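PDB 1T3Q: quinoline 2-oxidoreductase large subunit from Pseudomonas putida, which binds the molybdenum–molybdopterin cytosine dinucleotide cofactor and, as a xanthine dehydrogenase-family molybdenum hydroxylase, probably oxidises quinoline at carbon 2. Local coordinates for residues 341-353 / 404-417. Numbering follows the deposited sequence.
Sequences NAVILGVYKVPAV and NVVMPEDFPFTNRL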
loop_
_atom_site.group_PDB
_atom_site.type_symbol
_atom_site.label_atom_id
_atom_site.label_comp_id
_atom_site.label_asym_id
_atom_site.label_seq_id
_atom_site.Cartn_x
_atom_site.Cartn_y
_atom_site.Cartn_z
ATOM N N ASN B 341 -8.062 41.759 -12.138
ATOM C CA ASN B 341 -8.803 42.859 -12.742
ATOM C C ASN B 341 -10.251 42.499 -13.040
ATOM O O ASN B 341 -11.112 43.378 -13.099
ATOM C CB ASN B 341 -8.120 43.336 -14.029
ATOM C CG ASN B 341 -6.983 44.304 -13.761
ATOM O OD1 ASN B 341 -6.539 45.020 -14.659
ATOM N ND2 ASN B 341 -6.499 44.326 -12.524
ATOM N N ALA B 342 -10.529 41.212 -13.228
ATOM C CA ALA B 342 -11.895 40.792 -13.510
ATOM C C ALA B 342 -12.830 41.129 -12.349
ATOM O O ALA B 342 -14.010 41.408 -12.559
ATOM C CB ALA B 342 -11.941 39.296 -13.799
ATOM N N VAL B 343 -12.308 41.105 -11.126
ATOM C CA VAL B 343 -13.133 41.399 -9.951
ATOM C C VAL B 343 -12.695 42.673 -9.234
ATOM O O VAL B 343 -12.969 42.851 -8.045
ATOM C CB VAL B 343 -13.081 40.232 -8.929
ATOM C CG1 VAL B 343 -13.591 38.940 -9.570
ATOM C CG2 VAL B 343 -11.661 40.046 -8.427
ATOM N N ILE B 344 -12.031 43.565 -9.961
ATOM C CA ILE B 344 -11.522 44.811 -9.389
ATOM C C ILE B 344 -12.580 45.740 -8.767
ATOM O O ILE B 344 -12.258 46.540 -7.887
ATOM C CB ILE B 344 -10.705 45.602 -10.451
ATOM C CG1 ILE B 344 -9.781 46.607 -9.765
ATOM C CG2 ILE B 344 -11.638 46.334 -11.407
ATOM C CD1 ILE B 344 -8.606 45.956 -9.048
ATOM N N LEU B 345 -13.831 45.641 -9.209
ATOM C CA LEU B 345 -14.884 46.496 -8.664
ATOM C C LEU B 345 -15.430 45.927 -7.366
ATOM O O LEU B 345 -16.137 46.608 -6.618
ATOM C CB LEU B 345 -16.031 46.654 -9.664
ATOM C CG LEU B 345 -15.634 47.299 -10.992
ATOM C CD1 LEU B 345 -16.863 47.452 -11.877
ATOM C CD2 LEU B 345 -14.995 48.648 -10.720
ATOM N N GLY B 346 -15.101 44.668 -7.115
ATOM C CA GLY B 346 -15.561 44.017 -5.910
ATOM C C GLY B 346 -17.050 44.150 -5.646
ATOM O O GLY B 346 -17.893 43.782 -6.461
ATOM N N VAL B 347 -17.356 44.723 -4.493
ATOM C CA VAL B 347 -18.718 44.884 -4.010
ATOM C C VAL B 347 -19.388 46.221 -4.361
ATOM O O VAL B 347 -20.546 46.461 -4.000
ATOM C CB VAL B 347 -18.667 44.688 -2.470
ATOM C CG1 VAL B 347 -19.050 45.946 -1.741
ATOM C CG2 VAL B 347 -19.484 43.509 -2.077
ATOM N N TYR B 348 -18.680 47.066 -5.105
ATOM C CA TYR B 348 -19.167 48.403 -5.408
ATOM C C TYR B 348 -19.726 48.690 -6.791
ATOM O O TYR B 348 -19.437 47.992 -7.758
ATOM C CB TYR B 348 -18.040 49.394 -5.121
ATOM C CG TYR B 348 -17.345 49.138 -3.800
ATOM C CD1 TYR B 348 -17.876 49.617 -2.604
ATOM C CD2 TYR B 348 -16.167 48.391 -3.747
ATOM C CE1 TYR B 348 -17.247 49.360 -1.382
ATOM C CE2 TYR B 348 -15.533 48.127 -2.536
ATOM C CZ TYR B 348 -16.076 48.614 -1.360
ATOM O OH TYR B 348 -15.444 48.351 -0.164
ATOM N N LYS B 349 -20.526 49.748 -6.859
ATOM C CA LYS B 349 -21.124 50.196 -8.104
ATOM C C LYS B 349 -20.266 51.345 -8.639
ATOM O O LYS B 349 -20.222 52.427 -8.057
ATOM C CB LYS B 349 -22.568 50.655 -7.860
ATOM C CG LYS B 349 -23.495 49.519 -7.429
ATOM C CD LYS B 349 -24.957 49.947 -7.320
ATOM C CE LYS B 349 -25.208 50.852 -6.128
ATOM N NZ LYS B 349 -26.658 51.192 -5.994
ATOM N N VAL B 350 -19.562 51.084 -9.735
ATOM C CA VAL B 350 -18.695 52.074 -10.370
ATOM C C VAL B 350 -19.084 52.071 -11.846
ATOM O O VAL B 350 -18.767 51.134 -12.575
ATOM C CB VAL B 350 -17.200 51.684 -10.230
ATOM C CG1 VAL B 350 -16.320 52.805 -10.760
ATOM C CG2 VAL B 350 -16.872 51.391 -8.767
ATOM N N PRO B 351 -19.769 53.130 -12.305
ATOM C CA PRO B 351 -20.227 53.262 -13.693
ATOM C C PRO B 351 -19.189 53.325 -14.813
ATOM O O PRO B 351 -19.442 52.832 -15.914
ATOM C CB PRO B 351 -21.100 54.510 -13.640
ATOM C CG PRO B 351 -20.394 55.350 -12.631
ATOM C CD PRO B 351 -20.066 54.354 -11.540
ATOM N N ALA B 352 -18.033 53.927 -14.554
ATOM C CA ALA B 352 -17.000 54.029 -15.585
ATOM C C ALA B 352 -15.712 53.342 -15.149
ATOM O O ALA B 352 -15.161 53.650 -14.091
ATOM C CB ALA B 352 -16.725 55.492 -15.911
ATOM N N VAL B 353 -15.227 52.423 -15.978
ATOM C CA VAL B 353 -14.015 51.681 -15.662
ATOM C C VAL B 353 -13.056 51.542 -16.838
ATOM O O VAL B 353 -13.469 51.366 -17.987
ATOM C CB VAL B 353 -14.358 50.258 -15.165
ATOM C CG1 VAL B 353 -13.077 49.505 -14.786
ATOM C CG2 VAL B 353 -15.309 50.334 -13.983
ATOM N N ASN B 404 -21.798 53.236 -1.874
ATOM C CA ASN B 404 -21.353 52.680 -3.148
ATOM C C ASN B 404 -21.570 51.183 -3.314
ATOM O O ASN B 404 -21.447 50.647 -4.415
ATOM C CB ASN B 404 -19.877 53.005 -3.347
ATOM C CG ASN B 404 -19.638 54.482 -3.555
ATOM O OD1 ASN B 404 -19.930 55.021 -4.625
ATOM N ND2 ASN B 404 -19.121 55.152 -2.530
ATOM N N VAL B 405 -21.899 50.507 -2.221
ATOM C CA VAL B 405 -22.105 49.068 -2.257
ATOM C C VAL B 405 -23.394 48.665 -2.964
ATOM O O VAL B 405 -24.364 49.426 -2.993
ATOM C CB VAL B 405 -22.130 48.491 -0.818
ATOM C CG1 VAL B 405 -23.396 48.936 -0.096
ATOM C CG2 VAL B 405 -22.042 46.998 -0.856
ATOM N N VAL B 406 -23.398 47.476 -3.559
ATOM C CA VAL B 406 -24.607 46.986 -4.201
ATOM C C VAL B 406 -25.567 46.807 -3.034
ATOM O O VAL B 406 -25.268 46.082 -2.081
ATOM C CB VAL B 406 -24.384 45.630 -4.899
ATOM C CG1 VAL B 406 -25.716 45.065 -5.378
ATOM C CG2 VAL B 406 -23.444 45.802 -6.081
ATOM N N MET B 407 -26.709 47.480 -3.102
ATOM C CA MET B 407 -27.701 47.432 -2.034
ATOM C C MET B 407 -28.658 46.246 -2.118
ATOM O O MET B 407 -28.838 45.648 -3.180
ATOM C CB MET B 407 -28.507 48.735 -2.032
ATOM C CG MET B 407 -27.688 49.983 -1.734
ATOM S SD MET B 407 -27.166 50.087 -0.008
ATOM C CE MET B 407 -28.680 50.737 0.753
ATOM N N PRO B 408 -29.288 45.892 -0.983
ATOM C CA PRO B 408 -30.229 44.772 -0.944
ATOM C C PRO B 408 -31.280 44.890 -2.048
ATOM O O PRO B 408 -31.635 43.905 -2.698
ATOM C CB PRO B 408 -30.834 44.885 0.452
ATOM C CG PRO B 408 -29.683 45.422 1.263
ATOM C CD PRO B 408 -29.135 46.499 0.354
ATOM N N GLU B 409 -31.759 46.111 -2.256
ATOM C CA GLU B 409 -32.774 46.401 -3.267
ATOM C C GLU B 409 -32.224 46.284 -4.690
ATOM O O GLU B 409 -32.990 46.190 -5.651
ATOM C CB GLU B 409 -33.319 47.817 -3.047
ATOM N N ASP B 410 -30.899 46.283 -4.820
ATOM C CA ASP B 410 -30.254 46.200 -6.133
ATOM C C ASP B 410 -30.186 44.817 -6.781
ATOM O O ASP B 410 -30.173 44.710 -8.011
ATOM C CB ASP B 410 -28.836 46.775 -6.053
ATOM C CG ASP B 410 -28.826 48.266 -5.808
ATOM O OD1 ASP B 410 -27.759 48.797 -5.444
ATOM O OD2 ASP B 410 -29.887 48.910 -5.989
ATOM N N PHE B 411 -30.131 43.765 -5.968
ATOM C CA PHE B 411 -30.046 42.406 -6.496
ATOM C C PHE B 411 -31.281 42.028 -7.308
ATOM O O PHE B 411 -32.409 42.225 -6.858
ATOM C CB PHE B 411 -29.883 41.392 -5.361
ATOM C CG PHE B 411 -28.644 41.588 -4.533
ATOM C CD1 PHE B 411 -28.584 42.587 -3.566
ATOM C CD2 PHE B 411 -27.543 40.757 -4.706
ATOM C CE1 PHE B 411 -27.444 42.752 -2.778
ATOM C CE2 PHE B 411 -26.398 40.913 -3.925
ATOM C CZ PHE B 411 -26.350 41.911 -2.960
ATOM N N PRO B 412 -31.083 41.455 -8.510
ATOM C CA PRO B 412 -29.791 41.149 -9.135
ATOM C C PRO B 412 -29.200 42.382 -9.798
ATOM O O PRO B 412 -29.925 43.177 -10.400
ATOM C CB PRO B 412 -30.150 40.065 -10.146
ATOM C CG PRO B 412 -31.516 40.507 -10.606
ATOM C CD PRO B 412 -32.193 40.882 -9.297
ATOM N N PHE B 413 -27.888 42.540 -9.689
ATOM C CA PHE B 413 -27.208 43.696 -10.265
ATOM C C PHE B 413 -25.941 43.302 -11.022
ATOM O O PHE B 413 -25.085 42.600 -10.484
ATOM C CB PHE B 413 -26.845 44.678 -9.150
ATOM C CG PHE B 413 -26.153 45.912 -9.634
ATOM C CD1 PHE B 413 -26.881 46.967 -10.176
ATOM C CD2 PHE B 413 -24.765 46.006 -9.589
ATOM C CE1 PHE B 413 -26.234 48.100 -10.670
ATOM C CE2 PHE B 413 -24.108 47.130 -10.081
ATOM C CZ PHE B 413 -24.846 48.179 -10.622
ATOM N N THR B 414 -25.817 43.759 -12.265
ATOM C CA THR B 414 -24.629 43.457 -13.064
ATOM C C THR B 414 -23.750 44.702 -13.154
ATOM O O THR B 414 -24.175 45.731 -13.682
ATOM C CB THR B 414 -25.001 43.004 -14.495
ATOM O OG1 THR B 414 -25.805 41.821 -14.430
ATOM C CG2 THR B 414 -23.747 42.694 -15.297
ATOM N N ASN B 415 -22.523 44.618 -12.643
ATOM C CA ASN B 415 -21.641 45.774 -12.677
ATOM C C ASN B 415 -20.992 45.993 -14.036
ATOM O O ASN B 415 -21.180 45.210 -14.965
ATOM C CB ASN B 415 -20.566 45.690 -11.575
ATOM C CG ASN B 415 -19.560 44.576 -11.802
ATOM O OD1 ASN B 415 -19.333 44.133 -12.931
ATOM N ND2 ASN B 415 -18.923 44.136 -10.718
ATOM N N ARG B 416 -20.232 47.076 -14.139
ATOM C CA ARG B 416 -19.560 47.441 -15.381
ATOM C C ARG B 416 -18.685 46.348 -15.989
ATOM O O ARG B 416 -18.526 46.292 -17.209
ATOM C CB ARG B 416 -18.718 48.703 -15.161
ATOM C CG ARG B 416 -17.904 49.135 -16.374
ATOM C CD ARG B 416 -18.785 49.657 -17.508
ATOM N NE ARG B 416 -17.984 50.020 -18.672
ATOM C CZ ARG B 416 -17.456 49.145 -19.523
ATOM N NH1 ARG B 416 -16.734 49.572 -20.550
ATOM N NH2 ARG B 416 -17.665 47.844 -19.362
ATOM N N LEU B 417 -18.118 45.483 -15.153
ATOM C CA LEU B 417 -17.250 44.427 -15.655
ATOM C C LEU B 417 -17.956 43.091 -15.877
ATOM O O LEU B 417 -17.314 42.051 -16.023
ATOM C CB LEU B 417 -16.045 44.247 -14.725
ATOM C CG LEU B 417 -15.126 45.473 -14.630
ATOM C CD1 LEU B 417 -13.945 45.162 -13.736
ATOM C CD2 LEU B 417 -14.638 45.865 -16.017
HETATM O O HOH W 1 -15.076 40.927 -15.051
HETATM O O HOH W 2 -19.452 45.307 -8.224
HETATM O O HOH W 3 -16.873 42.599 -8.747
HETATM O O HOH W 4 -21.601 53.933 -6.385
HETATM O O HOH W 5 -20.045 48.937 -11.954
#
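Lys349 and Asp410 form a salt bridge, NZ lying 2.7 Å from OD1 on the syn side of the carboxylate and 25° out of its plane. The same OD1 accepts the backbone N-H of Met407 from the opposite face, so two donors grip a single oxygen and fix the rotation of the acid. On its way there the lysine chain, bent at chi3 (-71°), passes over one face of the Phe413 ring, with CD 4.1 Å from the ring centroid: a CH-pi contact offset toward the rim.

At the root of that side chain the backbones pair. Lys349 N donates to Asn404 O at 2.8 Å, and Val406 N donates to Val347 O at 3.1 Å; both bonds are moderately straight (156° for the second). These two bonds make an isolated beta bridge between Tyr348 and Val405. It ties the turns leading into strand 352-360, part of the mixed sheet of the molybdopterin-binding region, to the chain that leaves helix 397-402. Asn404, whose OD1 also accepts from Phe312 N, reaches Lys349 O through a water. Another water joins Gly346 O and Tyr348 O to Asn415 ND2, the amide's OD1 accepting from Gln419 N, and a third links Val350 O to Arg416 N.

Apolar packing flanks the bridge. Val347 and Val405 point the same way, Val347 CG1 beside Val405 CG2 at a doubtfully short distance given Val347's eclipsed chi1, while Val347 CG1 also sits over the centre of the Tyr348 ring. Farther along, Leu417 lays CG against Leu345 CD1 (3.8 Å) and turns CD1 toward Ile344 CG2, and its CD2 branch faces Val353 CG1. Arg416 slides past Val353 in the opposite direction, CG resting 3.7 Å from Val353 CG2, and carries its guanidinium on to a salt bridge with Asp174.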